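Local atomic coordinates of tapirin (Caldicellulosiruptor kristjanssonii, PDB entry 6N2B), a protein that binds cellulose, probably through its C-terminal beta-helix domain, which also carries a calcium ion, and so probably helps the bacterium adhere to plant material. Residues K337-T342 with D358-R363; G299-N304 with G318-K323; R379-S384 with R394-S399; G352-C357 with T375-A380; K323-F328 with T342-T347. All coordinates share one frame; numbering follows the deposited sequence.

Contact 1: K337-T342 with D358-R363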
# COMPACT_ATOMS: atom_id res chain seq x y z
N LYS A 337 -6.03 21.14 1.55
CA LYS A 337 -6.64 22.08 2.49
C LYS A 337 -5.57 22.93 3.16
O LYS A 337 -5.71 24.15 3.27
CB LYS A 337 -7.45 21.30 3.54
CG LYS A 337 -8.32 22.15 4.50
CD LYS A 337 -9.49 22.80 3.74
CE LYS A 337 -10.63 23.19 4.67
NZ LYS A 337 -11.37 24.38 4.15
N LYS A 338 -4.49 22.30 3.60
CA LYS A 338 -3.43 22.98 4.32
C LYS A 338 -2.11 22.28 4.04
O LYS A 338 -2.07 21.05 3.89
CB LYS A 338 -3.72 23.03 5.83
CG LYS A 338 -2.96 24.12 6.57
CD LYS A 338 -3.22 24.14 8.07
CE LYS A 338 -2.43 25.31 8.72
NZ LYS A 338 -2.52 25.42 10.21
N LEU A 339 -1.05 23.06 3.93
CA LEU A 339 0.30 22.54 3.93
C LEU A 339 1.01 23.20 5.10
O LEU A 339 1.00 24.42 5.20
CB LEU A 339 1.03 22.84 2.62
CG LEU A 339 2.54 22.57 2.68
CD1 LEU A 339 2.83 21.06 2.83
CD2 LEU A 339 3.27 23.15 1.48
N THR A 340 1.55 22.40 6.00
CA THR A 340 2.33 22.96 7.10
C THR A 340 3.69 22.28 7.11
O THR A 340 3.78 21.05 7.09
CB THR A 340 1.61 22.83 8.47
OG1 THR A 340 1.90 21.58 9.09
CG2 THR A 340 0.13 22.96 8.30
N VAL A 341 4.74 23.09 7.11
CA VAL A 341 6.11 22.61 7.23
C VAL A 341 6.65 23.12 8.55
O VAL A 341 6.60 24.33 8.83
CB VAL A 341 6.96 23.07 6.03
CG1 VAL A 341 8.31 22.38 6.03
CG2 VAL A 341 6.22 22.79 4.75
N THR A 342 7.13 22.21 9.39
CA THR A 342 7.61 22.55 10.73
C THR A 342 8.83 21.70 11.03
O THR A 342 9.13 20.74 10.32
CB THR A 342 6.54 22.28 11.80
OG1 THR A 342 5.24 22.55 11.27
CG2 THR A 342 6.76 23.14 13.05
N ASP A 358 -5.63 26.02 0.64
CA ASP A 358 -6.42 27.06 1.29
C ASP A 358 -5.60 27.78 2.34
O ASP A 358 -5.72 29.00 2.50
CB ASP A 358 -7.69 26.45 1.91
CG ASP A 358 -8.55 27.49 2.63
OD1 ASP A 358 -9.24 28.29 1.95
OD2 ASP A 358 -8.53 27.51 3.89
N GLN A 359 -4.72 27.06 3.03
CA GLN A 359 -3.85 27.66 4.03
C GLN A 359 -2.43 27.13 3.88
O GLN A 359 -2.20 25.98 3.50
CB GLN A 359 -4.35 27.39 5.44
CG GLN A 359 -5.50 28.27 5.84
CD GLN A 359 -6.11 27.85 7.14
OE1 GLN A 359 -5.40 27.67 8.14
NE2 GLN A 359 -7.43 27.68 7.14
N LEU A 360 -1.47 28.00 4.20
CA LEU A 360 -0.06 27.64 4.19
C LEU A 360 0.58 28.12 5.48
O LEU A 360 0.58 29.32 5.77
CB LEU A 360 0.65 28.26 2.99
CG LEU A 360 2.17 28.27 3.04
CD1 LEU A 360 2.72 26.85 3.12
CD2 LEU A 360 2.69 28.98 1.81
N GLU A 361 1.12 27.18 6.26
CA GLU A 361 1.80 27.48 7.51
C GLU A 361 3.22 26.96 7.43
O GLU A 361 3.43 25.81 7.04
CB GLU A 361 1.06 26.84 8.69
CG GLU A 361 1.58 27.25 10.07
CD GLU A 361 1.01 26.39 11.19
OE1 GLU A 361 1.80 25.93 12.06
OE2 GLU A 361 -0.22 26.17 11.20
N VAL A 362 4.19 27.80 7.76
CA VAL A 362 5.60 27.42 7.86
C VAL A 362 6.12 27.90 9.21
O VAL A 362 5.74 28.98 9.68
CB VAL A 362 6.45 28.00 6.70
CG1 VAL A 362 7.87 27.41 6.72
CG2 VAL A 362 5.77 27.74 5.37
N ARG A 363 6.98 27.10 9.84
CA ARG A 363 7.22 27.24 11.27
C ARG A 363 8.51 26.51 11.62
O ARG A 363 9.00 25.70 10.83
CB ARG A 363 6.03 26.68 12.05
CG ARG A 363 5.95 27.01 13.53
CD ARG A 363 4.49 26.96 13.99
NE ARG A 363 3.62 27.85 13.21
CZ ARG A 363 3.42 29.15 13.46
NH1 ARG A 363 4.03 29.75 14.49
NH2 ARG A 363 2.61 29.86 12.68
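The carboxylate of Glu-361 is the flat group on which the polar side chains converge. Lys-338 NZ meets Glu-361 OE2 nearly end-on to its C-O bond, at 2.6 Å, in a salt bridge across the contact. The other oxygen, OE1, is approached from above the carboxylate plane by Arg-363 NE (2.9 Å), while Glu-361 CG lies in plane at the edge of the Arg-363 guanidinium. Lys-338 reaches this site as a fully extended chain: with CG opposite the backbone N (chi1 -159°), it runs slantwise past its bridge partner Gln-359, CG 3.7 Å from Gln-359 CB, to the carboxylate two residues further along. Were Lys-338 replaced by an alanine, Glu-361 OE2 would probably lose its positive mate across the strands, and Gln-359 CB its aliphatic neighbour. Strands 338-341 and 359-363 are parallel, their axes 4.7 Å apart, and are joined by backbone bonds such as Glu-361 N to Leu-339 O (3.0 Å). On the reverse face Leu-339 and Leu-360 lie side by side, CD2 of the former 4.1 Å from CD1 of the latter, and Thr-347 packs on Leu-339 and Val-341 from another side of the beta-helix. Asp-358, at the corner, pairs through OD1 with Arg-379. The chemistry thus divides by face: apolar groups fill the interior, while on the outer surface Lys-338 ties one coil to the next through Glu-361, and Arg-363 of the same strand as Glu-361 shares that carboxylate.

Contact 2: G299-N304 with G318-K323; sequences GGMELN and GEVQVK
Met-301 and Val-320 pack side by side in the close, apolar half of this contact, Met-301 CE lying 4.0 Å from Val-320 CG1. Leu-303 and Val-322 follow on the same face, and Phe-328 of another side of the coil covers all four, so this half belongs to the hydrophobic interior of the beta-helix. Strands 300-303 and 319-322 run parallel, with Leu-303 N to Gln-321 O (2.8 Å, 168° at the hydrogen) among the bonds that join them.

The outward half is more open and polar. Glu-302 and Gln-321 slant past each other, their carboxylate and amide planes 32° apart, with Gln-321 NE2 3.8 Å from Glu-302 CG. Lys-323 sets off with CG between its backbone N and carbonyl carbon (chi1 63°), which lets the extended chain run alongside Asn-304, whose OD1 is 3.2 Å from Lys-323 CG. At the far end Lys-323 NZ gives a hydrogen bond to Gln-321 OE1 (3.1 Å) and only a long, weak ion pair to Glu-302 OE2 (3.6 Å). That OE2 is also bonded by Asn-304 ND2 (2.6 Å), on the anti side but tilted out of the carboxylate plane, and Asn-304 OD1 in turn accepts from Asn-324 ND2. The outer surface is therefore held by a relay of shared polar partners, which probably helps to stabilise the charges of Glu-302 and Lys-323 although their direct ion pair is long, whereas the inner face relies on apolar contact.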
# COMPACT_ATOMS: atom_id res chain seq x y z
N GLY A 299 -8.25 13.33 7.24
CA GLY A 299 -7.20 13.09 8.22
C GLY A 299 -5.81 13.52 7.80
O GLY A 299 -4.93 13.62 8.65
N GLY A 300 -5.59 13.72 6.49
CA GLY A 300 -4.36 14.33 6.01
C GLY A 300 -3.27 13.35 5.62
O GLY A 300 -3.49 12.16 5.35
N MET A 301 -2.05 13.89 5.57
CA MET A 301 -0.84 13.14 5.24
C MET A 301 0.28 13.72 6.08
O MET A 301 0.72 14.84 5.83
CB MET A 301 -0.49 13.23 3.76
CG MET A 301 0.83 12.54 3.43
SD MET A 301 0.99 12.15 1.68
CE MET A 301 1.45 13.76 1.03
N GLU A 302 0.75 12.96 7.06
CA GLU A 302 1.80 13.40 7.96
C GLU A 302 3.10 12.73 7.51
O GLU A 302 3.28 11.52 7.67
CB GLU A 302 1.45 13.04 9.40
CG GLU A 302 2.40 13.57 10.44
CD GLU A 302 2.00 13.12 11.83
OE1 GLU A 302 0.80 12.79 12.03
OE2 GLU A 302 2.89 13.08 12.72
N LEU A 303 3.99 13.53 6.94
CA LEU A 303 5.26 13.04 6.42
C LEU A 303 6.35 13.41 7.42
O LEU A 303 7.07 14.40 7.26
CB LEU A 303 5.53 13.61 5.04
CG LEU A 303 4.44 13.24 4.04
CD1 LEU A 303 4.69 13.88 2.67
CD2 LEU A 303 4.35 11.74 3.92
N ASN A 304 6.45 12.62 8.49
CA ASN A 304 7.58 12.78 9.39
C ASN A 304 8.82 12.26 8.71
O ASN A 304 8.77 11.53 7.73
CB ASN A 304 7.36 12.05 10.70
CG ASN A 304 6.44 12.80 11.62
OD1 ASN A 304 6.83 13.81 12.20
ND2 ASN A 304 5.19 12.33 11.72
N GLY A 318 -7.50 17.48 3.74
CA GLY A 318 -6.95 17.78 5.05
C GLY A 318 -5.57 18.40 4.98
O GLY A 318 -5.20 19.00 3.97
N GLU A 319 -4.78 18.26 6.05
CA GLU A 319 -3.54 19.00 6.21
C GLU A 319 -2.36 18.10 5.88
O GLU A 319 -2.16 17.05 6.52
CB GLU A 319 -3.45 19.55 7.64
CG GLU A 319 -2.10 20.09 8.13
CD GLU A 319 -2.11 20.37 9.65
OE1 GLU A 319 -2.83 19.66 10.38
OE2 GLU A 319 -1.42 21.30 10.13
N VAL A 320 -1.58 18.49 4.88
CA VAL A 320 -0.32 17.83 4.59
C VAL A 320 0.72 18.43 5.53
O VAL A 320 1.03 19.62 5.44
CB VAL A 320 0.10 18.01 3.12
CG1 VAL A 320 1.41 17.28 2.87
CG2 VAL A 320 -0.99 17.53 2.17
N GLN A 321 1.22 17.63 6.45
CA GLN A 321 2.32 18.04 7.31
C GLN A 321 3.61 17.44 6.79
O GLN A 321 3.67 16.25 6.46
CB GLN A 321 2.12 17.58 8.75
CG GLN A 321 0.81 17.95 9.39
CD GLN A 321 0.61 17.18 10.70
OE1 GLN A 321 1.29 17.43 11.71
NE2 GLN A 321 -0.32 16.21 10.68
N VAL A 322 4.65 18.25 6.74
CA VAL A 322 5.99 17.81 6.41
C VAL A 322 6.86 18.30 7.56
O VAL A 322 7.04 19.51 7.72
CB VAL A 322 6.46 18.37 5.06
CG1 VAL A 322 7.86 17.89 4.71
CG2 VAL A 322 5.47 18.00 3.98
N LYS A 323 7.36 17.38 8.39
CA LYS A 323 8.08 17.82 9.57
C LYS A 323 9.15 16.82 9.97
O LYS A 323 9.27 15.74 9.38
CB LYS A 323 7.12 18.08 10.75
CG LYS A 323 6.38 16.86 11.24
CD LYS A 323 5.10 17.23 11.97
CE LYS A 323 4.69 16.13 12.95
NZ LYS A 323 3.46 16.48 13.75

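Contact 3: R379-S384 with R394-S399; sequences RAISIS and RQVNPS
At the far coil of the beta-helix, where the chain makes its last turn before leaving the solenoid, Arg-379 and Ile-381 on one side of the coil meet Val-396 and Pro-398 on another. Strand 380-384 is the outermost strand of its parallel sheet, whereas strand 393-396 pairs with strand 375-378 on another face. The axes of strands 380-384 and 394-396 are inclined at 118° and approach no nearer than 8.0 Å, and no hydrogen bond links the segments. They meet instead through side chains and CA-H...O contacts. At the corner, Pro-398 CA faces Arg-379 O (3.4 Å), and Arg-379 CG lies 3.5 Å from Asn-397 O. With CG opposite its carbonyl carbon (chi1 -66°), the arginine chain runs along the Asn-397 and Pro-398 backbone. Its head finds its polar partners elsewhere: NH2 on Ala-400 O, NH1 on Asp-358, and a cation-pi contact with Phe-402. Further along, Ile-381 and Val-396 cross at about a right angle, their CG2 atoms 4.2 Å apart. Arg-394 comes from the opposite direction to Ile-383, whose CD1 sits over one face of the guanidinium, 3.7 Å from Arg-394 NH2; Ile-381 CD1 touches the same nitrogen. Arg-394 also touches a crystal neighbour, which may influence its pose. Beyond the strand, Asn-397 OD1 accepts from Ser-399 N (3.0 Å), forming an Asx turn as the chain departs. With strand 380-384 outermost in its sheet and the chain leaving after strand 393-396, this is the end of a parallel beta-helix whose faces are joined at corners.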
# COMPACT_ATOMS: atom_id res chain seq x y z
N ARG A 379 -4.60 30.78 -0.02
CA ARG A 379 -5.59 31.79 0.36
C ARG A 379 -5.22 32.52 1.64
O ARG A 379 -5.67 33.66 1.84
CB ARG A 379 -6.98 31.15 0.51
CG ARG A 379 -7.56 30.63 -0.81
CD ARG A 379 -9.05 30.34 -0.75
NE ARG A 379 -9.52 29.71 -1.99
CZ ARG A 379 -9.77 28.41 -2.14
NH1 ARG A 379 -9.60 27.57 -1.11
NH2 ARG A 379 -10.19 27.93 -3.30
N ALA A 380 -4.41 31.90 2.50
CA ALA A 380 -3.91 32.52 3.72
C ALA A 380 -2.56 31.91 4.05
O ALA A 380 -2.27 30.77 3.67
CB ALA A 380 -4.87 32.33 4.90
N ILE A 381 -1.74 32.67 4.78
CA ILE A 381 -0.34 32.33 5.00
C ILE A 381 0.05 32.73 6.42
O ILE A 381 -0.55 33.63 7.02
CB ILE A 381 0.56 33.04 3.97
CG1 ILE A 381 2.01 32.54 4.02
CG2 ILE A 381 0.49 34.54 4.17
CD1 ILE A 381 2.84 32.98 2.83
N SER A 382 1.04 32.03 6.97
CA SER A 382 1.49 32.30 8.33
C SER A 382 2.92 31.76 8.47
O SER A 382 3.10 30.57 8.70
CB SER A 382 0.57 31.67 9.36
OG SER A 382 1.22 31.54 10.62
N ILE A 383 3.90 32.65 8.36
CA ILE A 383 5.30 32.27 8.41
C ILE A 383 5.89 32.87 9.68
O ILE A 383 6.16 34.07 9.73
CB ILE A 383 6.07 32.77 7.18
CG1 ILE A 383 5.25 32.52 5.92
CG2 ILE A 383 7.40 32.07 7.08
CD1 ILE A 383 5.76 33.29 4.75
N SER A 384 6.09 32.04 10.70
CA SER A 384 6.78 32.46 11.92
C SER A 384 7.89 31.47 12.23
O SER A 384 7.64 30.39 12.78
CB SER A 384 5.82 32.58 13.10
OG SER A 384 6.46 33.24 14.20
N ARG A 394 5.14 32.92 -5.67
CA ARG A 394 4.35 32.61 -4.48
C ARG A 394 3.23 33.65 -4.39
O ARG A 394 3.50 34.85 -4.40
CB ARG A 394 5.27 32.60 -3.24
CG ARG A 394 4.75 33.26 -1.98
CD ARG A 394 5.88 33.86 -1.12
NE ARG A 394 5.34 34.63 0.02
CZ ARG A 394 6.07 35.14 1.01
NH1 ARG A 394 7.39 34.97 1.00
NH2 ARG A 394 5.48 35.82 2.00
N GLN A 395 1.98 33.19 -4.35
CA GLN A 395 0.82 34.06 -4.54
C GLN A 395 -0.19 33.87 -3.41
O GLN A 395 -0.63 32.75 -3.15
CB GLN A 395 0.16 33.77 -5.90
CG GLN A 395 -0.74 34.87 -6.42
CD GLN A 395 -1.78 34.40 -7.44
OE1 GLN A 395 -2.72 33.68 -7.11
NE2 GLN A 395 -1.61 34.82 -8.69
N VAL A 396 -0.56 34.97 -2.75
CA VAL A 396 -1.58 34.95 -1.70
C VAL A 396 -2.84 35.64 -2.25
O VAL A 396 -2.78 36.80 -2.68
CB VAL A 396 -1.11 35.63 -0.41
CG1 VAL A 396 -2.17 35.47 0.66
CG2 VAL A 396 0.21 35.07 0.05
N ASN A 397 -3.97 34.92 -2.20
CA ASN A 397 -5.21 35.39 -2.82
C ASN A 397 -6.37 34.78 -2.04
O ASN A 397 -6.79 33.65 -2.32
CB ASN A 397 -5.29 35.04 -4.30
CG ASN A 397 -6.65 35.36 -4.92
OD1 ASN A 397 -7.53 35.94 -4.26
ND2 ASN A 397 -6.82 35.01 -6.19
N PRO A 398 -6.94 35.52 -1.09
CA PRO A 398 -8.00 34.95 -0.23
C PRO A 398 -9.23 34.45 -0.98
O PRO A 398 -10.04 33.73 -0.38
CB PRO A 398 -8.36 36.12 0.69
CG PRO A 398 -7.10 36.93 0.76
CD PRO A 398 -6.50 36.84 -0.62
N SER A 399 -9.39 34.80 -2.25
CA SER A 399 -10.55 34.40 -3.04
C SER A 399 -10.13 33.57 -4.25
O SER A 399 -10.82 33.55 -5.28
CB SER A 399 -11.35 35.63 -3.46
OG SER A 399 -10.98 36.08 -4.76

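Contact 4: G352-C357 with T375-A380; sequences GATLYC and TLVTRA
Leu-355 and Leu-376 stand side by side and point the same way, into the interior of the beta-helix, with Leu-355 CD2 4.1 Å from Leu-376 CG. Both put CG opposite the backbone N (chi1 167° and -167°), so the two side chains leave their strands alike and differ mainly in the turn of their methyl forks. Cys-357 and Thr-378 continue this inward row. Cys-357 SG lies 3.4 Å from Thr-378 OG1, and that hydroxyl donates to Ala-380 O (2.8 Å), so the buried polar atom is satisfied by the backbone just past the corner. Leu-360 touches both Leu-376 and Thr-378 from the next side of the coil.

On the outward face Tyr-356 and Val-377 are again parallel neighbours, Tyr-356 CD2 4.0 Å from Val-377 CB, and the ring also meets Phe-402 with their planes steeply inclined. Thr-354 and Thr-375 form a similar pair, OG1 of the first 4.1 Å from CB of the second. Beneath these pairs, strands 354-357 and 375-378 lie parallel, 4.7 Å between axes, linked by backbone bonds that include Val-377 N to Leu-355 O (2.8 Å) and reach the corner with Arg-379 N to Cys-357 O (3.3 Å). Because in-register pairing sets Leu beside Leu and Thr beside Thr, the backbone bonds and the side-chain contacts both join the same two coils, and the inward hydroxyl of Thr-378 is accommodated by a carbonyl of its own segment.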
# COMPACT_ATOMS: atom_id res chain seq x y z
N GLY A 352 7.55 23.81 -13.15
CA GLY A 352 6.36 23.49 -13.90
C GLY A 352 5.16 23.14 -13.06
O GLY A 352 4.04 23.14 -13.58
N ALA A 353 5.35 22.86 -11.77
CA ALA A 353 4.28 22.43 -10.89
C ALA A 353 3.55 23.62 -10.28
O ALA A 353 4.08 24.73 -10.20
CB ALA A 353 4.84 21.52 -9.79
N THR A 354 2.31 23.37 -9.85
CA THR A 354 1.53 24.35 -9.11
C THR A 354 0.92 23.69 -7.89
O THR A 354 0.25 22.66 -8.01
CB THR A 354 0.41 24.97 -9.96
OG1 THR A 354 0.96 25.64 -11.11
CG2 THR A 354 -0.36 25.97 -9.15
N LEU A 355 1.15 24.26 -6.72
CA LEU A 355 0.45 23.87 -5.51
C LEU A 355 -0.67 24.87 -5.23
O LEU A 355 -0.45 26.09 -5.30
CB LEU A 355 1.42 23.82 -4.32
CG LEU A 355 0.76 23.72 -2.93
CD1 LEU A 355 -0.18 22.53 -2.87
CD2 LEU A 355 1.78 23.63 -1.81
N TYR A 356 -1.87 24.37 -4.92
CA TYR A 356 -2.94 25.19 -4.36
C TYR A 356 -3.24 24.68 -2.97
O TYR A 356 -3.43 23.48 -2.78
CB TYR A 356 -4.22 25.12 -5.20
CG TYR A 356 -4.05 25.39 -6.68
CD1 TYR A 356 -3.56 24.39 -7.53
CD2 TYR A 356 -4.39 26.63 -7.24
CE1 TYR A 356 -3.41 24.61 -8.89
CE2 TYR A 356 -4.25 26.86 -8.60
CZ TYR A 356 -3.75 25.85 -9.42
OH TYR A 356 -3.59 26.06 -10.77
N CYS A 357 -3.30 25.59 -2.00
CA CYS A 357 -3.74 25.22 -0.66
C CYS A 357 -4.56 26.36 -0.09
O CYS A 357 -4.25 27.52 -0.31
CB CYS A 357 -2.57 24.91 0.26
SG CYS A 357 -1.32 26.21 0.39
N THR A 375 4.85 27.47 -9.03
CA THR A 375 3.92 28.44 -8.45
C THR A 375 3.19 27.84 -7.26
O THR A 375 2.63 26.75 -7.35
CB THR A 375 2.89 28.90 -9.49
OG1 THR A 375 3.55 29.52 -10.60
CG2 THR A 375 1.92 29.87 -8.86
N LEU A 376 3.20 28.56 -6.14
CA LEU A 376 2.42 28.20 -4.96
C LEU A 376 1.30 29.22 -4.83
O LEU A 376 1.56 30.42 -4.89
CB LEU A 376 3.29 28.19 -3.71
CG LEU A 376 2.74 27.55 -2.43
CD1 LEU A 376 3.88 27.18 -1.50
CD2 LEU A 376 1.75 28.46 -1.69
N VAL A 377 0.06 28.75 -4.64
CA VAL A 377 -1.12 29.62 -4.55
C VAL A 377 -1.89 29.29 -3.29
O VAL A 377 -2.52 28.23 -3.20
CB VAL A 377 -2.03 29.47 -5.77
CG1 VAL A 377 -3.24 30.36 -5.62
CG2 VAL A 377 -1.26 29.78 -7.02
N THR A 378 -1.87 30.21 -2.32
CA THR A 378 -2.55 29.99 -1.04
C THR A 378 -3.55 31.10 -0.77
O THR A 378 -3.39 32.23 -1.23
CB THR A 378 -1.53 29.89 0.12
OG1 THR A 378 -2.19 29.39 1.29
CG2 THR A 378 -0.90 31.25 0.44
N ARG A 379 -4.60 30.78 -0.02
CA ARG A 379 -5.59 31.79 0.36
C ARG A 379 -5.22 32.52 1.64
O ARG A 379 -5.67 33.66 1.84
CB ARG A 379 -6.98 31.15 0.51
CG ARG A 379 -7.56 30.63 -0.81
CD ARG A 379 -9.05 30.34 -0.75
NE ARG A 379 -9.52 29.71 -1.99
CZ ARG A 379 -9.77 28.41 -2.14
NH1 ARG A 379 -9.60 27.57 -1.11
NH2 ARG A 379 -10.19 27.93 -3.30
N ALA A 380 -4.41 31.90 2.50
CA ALA A 380 -3.91 32.52 3.72
C ALA A 380 -2.56 31.91 4.05
O ALA A 380 -2.27 30.77 3.67
CB ALA A 380 -4.87 32.33 4.90

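Contact 5: K323-F328 with T342-T347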
# COMPACT_ATOMS: atom_id res chain seq x y z
N LYS A 323 7.36 17.38 8.39
CA LYS A 323 8.08 17.82 9.57
C LYS A 323 9.15 16.82 9.97
O LYS A 323 9.27 15.74 9.38
CB LYS A 323 7.12 18.08 10.75
CG LYS A 323 6.38 16.86 11.24
CD LYS A 323 5.10 17.23 11.97
CE LYS A 323 4.69 16.13 12.95
NZ LYS A 323 3.46 16.48 13.75
N ASN A 324 9.91 17.21 10.99
CA ASN A 324 10.98 16.40 11.58
C ASN A 324 11.96 15.91 10.51
O ASN A 324 12.32 14.73 10.46
CB ASN A 324 10.41 15.25 12.40
CG ASN A 324 9.63 15.75 13.60
OD1 ASN A 324 10.17 16.48 14.43
ND2 ASN A 324 8.35 15.40 13.68
N TYR A 325 12.41 16.84 9.68
CA TYR A 325 13.42 16.70 8.62
C TYR A 325 12.88 15.99 7.38
O TYR A 325 13.68 15.63 6.50
CB TYR A 325 14.68 16.00 9.10
CG TYR A 325 15.41 16.80 10.13
CD1 TYR A 325 15.12 16.66 11.48
CD2 TYR A 325 16.37 17.74 9.76
CE1 TYR A 325 15.77 17.42 12.45
CE2 TYR A 325 17.04 18.51 10.72
CZ TYR A 325 16.73 18.34 12.07
OH TYR A 325 17.38 19.08 13.04
N GLY A 326 11.57 15.82 7.25
CA GLY A 326 11.03 15.20 6.05
C GLY A 326 11.17 16.09 4.83
O GLY A 326 11.13 17.31 4.90
N ASN A 327 11.34 15.44 3.67
CA ASN A 327 11.48 16.09 2.38
C ASN A 327 10.31 15.69 1.51
O ASN A 327 10.13 14.50 1.23
CB ASN A 327 12.77 15.68 1.68
CG ASN A 327 13.93 16.54 2.07
OD1 ASN A 327 14.37 17.38 1.29
ND2 ASN A 327 14.45 16.32 3.27
N PHE A 328 9.55 16.67 1.03
CA PHE A 328 8.38 16.39 0.21
C PHE A 328 8.44 17.24 -1.05
O PHE A 328 8.48 18.47 -0.96
CB PHE A 328 7.11 16.66 1.00
CG PHE A 328 5.87 16.44 0.20
CD1 PHE A 328 5.80 15.39 -0.69
CD2 PHE A 328 4.78 17.28 0.35
CE1 PHE A 328 4.66 15.18 -1.43
CE2 PHE A 328 3.63 17.07 -0.38
CZ PHE A 328 3.56 16.02 -1.27
N THR A 342 7.13 22.21 9.39
CA THR A 342 7.61 22.55 10.73
C THR A 342 8.83 21.70 11.03
O THR A 342 9.13 20.74 10.32
CB THR A 342 6.54 22.28 11.80
OG1 THR A 342 5.24 22.55 11.27
CG2 THR A 342 6.76 23.14 13.05
N ASP A 343 9.52 22.06 12.10
CA ASP A 343 10.50 21.19 12.74
C ASP A 343 11.48 20.63 11.72
O ASP A 343 11.77 19.43 11.68
CB ASP A 343 9.80 20.08 13.53
CG ASP A 343 8.69 20.61 14.46
OD1 ASP A 343 8.96 21.45 15.36
OD2 ASP A 343 7.53 20.18 14.29
N ASN A 344 11.98 21.52 10.86
CA ASN A 344 13.04 21.26 9.88
C ASN A 344 12.58 20.47 8.67
O ASN A 344 13.42 19.91 7.96
CB ASN A 344 14.23 20.54 10.50
CG ASN A 344 15.02 21.44 11.40
OD1 ASN A 344 15.01 21.28 12.62
ND2 ASN A 344 15.71 22.41 10.80
N GLY A 345 11.29 20.43 8.40
CA GLY A 345 10.82 19.86 7.15
C GLY A 345 11.25 20.69 5.95
O GLY A 345 11.89 21.75 6.06
N ARG A 346 10.90 20.19 4.77
CA ARG A 346 11.11 20.90 3.51
C ARG A 346 10.11 20.42 2.47
O ARG A 346 9.96 19.21 2.27
CB ARG A 346 12.53 20.71 2.97
CG ARG A 346 12.69 21.31 1.59
CD ARG A 346 14.13 21.61 1.23
NE ARG A 346 14.96 20.42 1.20
CZ ARG A 346 16.14 20.35 0.59
NH1 ARG A 346 16.63 21.41 -0.06
NH2 ARG A 346 16.83 19.21 0.62
N THR A 347 9.44 21.35 1.82
CA THR A 347 8.54 21.04 0.72
C THR A 347 8.97 21.86 -0.48
O THR A 347 9.01 23.09 -0.41
CB THR A 347 7.09 21.35 1.06
OG1 THR A 347 6.73 20.62 2.24
CG2 THR A 347 6.20 20.93 -0.08
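Lys-323 to Gly-326 and Thr-342 to Gly-345 each form a type I' beta turn, one set against the other in parallel fashion, and lead into strands paired at Asn-327 with Arg-346 and Phe-328 with Thr-347. Arg-346 N bonds to Gly-326 O (2.9 Å), and Phe-328 N bonds back to Arg-346 O (2.9 Å). Within the turns Tyr-325 and Asn-344 stack, ring and amide planes 11° apart, and Asn-344 CB makes a CH-pi contact 3.5 Å from the centroid of the Tyr-325 ring, almost directly over its centre. Tyr-306 also meets the Tyr-325 ring, nearly parallel to it. Alongside, Asn-324 and Asp-343 point the same way with amide and carboxylate planes nearly parallel, Asn-324 OD1 3.7 Å from Asp-343 CB. Stacking of side chains at equivalent turn positions of successive coils is common in parallel beta-helices, and here it continues to the next coil, where Asp-343 OD1 bonds weakly to Asn-364 ND2. Past the turn, Arg-346 grips Asn-327 OD1 side-on with NE and NH2, each 3.1 Å away. The NH2 bond lies on a lone pair, the NE bond is tilted from the carbonyl plane, and the amide stands steeply to the guanidinium. A leucine in place of Arg-346 would probably deprive Asn-327 OD1 of both donors and let its amide turn more freely. On the inward face, Thr-347 CG2 lies 3.9 Å from Phe-328 CD2.

Along the chain the contacts open in the order 2, 5, 1, 4, 3, moving toward the end of the beta-helix remote from the calcium ion. Contacts 1 and 2 lie in one parallel sheet, their centres 9 Å apart, where strands 319-322 and 338-341 are neighbours; strand 380-384 of contact 3 closes that sheet beyond contact 1. Contacts 4 and 5 belong to other sides of the coils: contact 5 shares Lys-323 with contact 2 and Thr-342 with contact 1, and contact 4 shares Arg-379 and Ala-380 with contact 3. Contacts 2 and 3, about 19 Å apart between centres, do not touch. Repeated coil-to-coil pairing on several sides gives the domain its elongated, continuous body.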